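Local atomic coordinates of esterase (Alcaligenes sp., PDB entry 1QLW), a protein that probably hydrolyses carboxylic esters, as a bacterial esterase of the alpha/beta hydrolase fold. Residues A[291-296]-A[306-311]. Residues are numbered along the deposited sequence; the frame is centred on the assembly and turned at random.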
# COMPACT_ATOMS: atom_id res chain seq x y z
N LEU A 291 21.23 -13.84 24.00
CA LEU A 291 20.38 -13.33 25.06
C LEU A 291 19.43 -14.41 25.55
O LEU A 291 18.53 -14.14 26.36
CB LEU A 291 19.58 -12.11 24.58
CG LEU A 291 20.42 -10.91 24.14
CD1 LEU A 291 19.52 -9.80 23.64
CD2 LEU A 291 21.31 -10.38 25.26
N GLY A 292 19.59 -15.63 25.08
CA GLY A 292 18.71 -16.73 25.47
C GLY A 292 17.40 -16.72 24.71
O GLY A 292 16.42 -17.32 25.15
N VAL A 293 17.35 -16.09 23.53
CA VAL A 293 16.15 -16.02 22.70
C VAL A 293 16.47 -16.84 21.46
O VAL A 293 17.32 -16.45 20.66
CB VAL A 293 15.80 -14.57 22.39
CG1 VAL A 293 14.57 -14.50 21.49
CG2 VAL A 293 15.56 -13.77 23.66
N HIS A 294 15.77 -17.95 21.27
CA HIS A 294 16.11 -18.90 20.23
C HIS A 294 15.04 -19.08 19.17
O HIS A 294 13.85 -18.88 19.43
CB HIS A 294 16.35 -20.28 20.90
CG HIS A 294 17.41 -20.23 21.95
ND1 HIS A 294 17.22 -20.10 23.30
CD2 HIS A 294 18.75 -20.18 21.77
CE1 HIS A 294 18.39 -20.09 23.92
NE2 HIS A 294 19.35 -20.10 23.01
N GLY A 295 15.48 -19.47 17.98
CA GLY A 295 14.57 -19.84 16.91
C GLY A 295 14.10 -18.70 16.02
O GLY A 295 13.31 -18.98 15.11
N ASN A 296 14.52 -17.47 16.20
CA ASN A 296 13.99 -16.40 15.37
C ASN A 296 14.44 -16.55 13.92
O ASN A 296 15.58 -16.86 13.62
CB ASN A 296 14.35 -15.02 15.90
CG ASN A 296 13.47 -14.64 17.07
OD1 ASN A 296 13.88 -14.75 18.23
ND2 ASN A 296 12.25 -14.20 16.74
N ASN A 306 7.51 -12.09 18.60
CA ASN A 306 7.84 -10.78 18.06
C ASN A 306 7.77 -9.68 19.09
O ASN A 306 8.51 -8.69 18.91
CB ASN A 306 7.01 -10.46 16.83
CG ASN A 306 5.54 -10.24 17.07
OD1 ASN A 306 4.96 -10.77 18.01
ND2 ASN A 306 4.92 -9.45 16.18
N LEU A 307 6.93 -9.76 20.10
CA LEU A 307 6.85 -8.67 21.08
C LEU A 307 8.01 -8.74 22.07
O LEU A 307 8.44 -7.69 22.58
CB LEU A 307 5.50 -8.65 21.79
CG LEU A 307 4.29 -8.60 20.85
CD1 LEU A 307 3.02 -8.36 21.64
CD2 LEU A 307 4.44 -7.53 19.78
N GLN A 308 8.54 -9.93 22.34
CA GLN A 308 9.76 -10.08 23.13
C GLN A 308 10.91 -9.37 22.40
O GLN A 308 11.72 -8.65 23.00
CB GLN A 308 10.09 -11.55 23.33
CG GLN A 308 11.33 -11.82 24.15
CD GLN A 308 11.69 -13.27 24.29
OE1 GLN A 308 12.22 -13.68 25.35
NE2 GLN A 308 11.45 -14.08 23.29
N VAL A 309 11.02 -9.61 21.09
CA VAL A 309 12.07 -8.97 20.28
C VAL A 309 11.85 -7.47 20.26
O VAL A 309 12.78 -6.67 20.43
CB VAL A 309 12.13 -9.58 18.88
CG1 VAL A 309 13.19 -8.85 18.05
CG2 VAL A 309 12.41 -11.07 18.94
N ALA A 310 10.60 -7.04 20.07
CA ALA A 310 10.30 -5.61 20.06
C ALA A 310 10.72 -4.95 21.38
O ALA A 310 11.27 -3.84 21.37
CB ALA A 310 8.83 -5.35 19.81
N ASP A 311 10.45 -5.60 22.52
CA ASP A 311 10.83 -5.01 23.79
C ASP A 311 12.33 -4.81 23.90
O ASP A 311 12.78 -3.81 24.46
CB ASP A 311 10.35 -5.88 24.95
CG ASP A 311 8.89 -5.67 25.27
OD1 ASP A 311 8.25 -4.77 24.69
OD2 ASP A 311 8.37 -6.42 26.12
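The loop carrying Val293 and Asn296 runs past the first turns of helix 306-319 without close backbone approach, the CA of Val293 lying 8.5 Å from the CA of Val309 and the CA of Asn296 8.8 Å from that of Asn306. Side chains reaching from opposite directions bridge the gap. Gln308 does so at full stretch, CG anti to its backbone N (chi1 -180°) and the chain extended beyond, which carries its terminal amide onto both methyls of Val293; the Gln308 CD lies 4.0 Å from Val293 CG2. In this alpha/beta hydrolase fold the loop follows strand 283-287, the position where the family usually carries its catalytic histidine, and the helix is the last of the chain. Replacing Gln308 by an alanine would remove the amide that lies on Val293, and would probably leave a gap beside the two valine methyls on this side. Deeper in, Val309 turns CG2 to the Asn296 amide, approaching obliquely between its two polar atoms, 3.8 Å from Asn296 ND2 and 4.0 Å from Asn296 OD1. That amide is fixed by its own bonds, ND2 donating to Asp303 and Asn305 in the connecting loop, while Trp88 of helix 88-94 also packs against Val309.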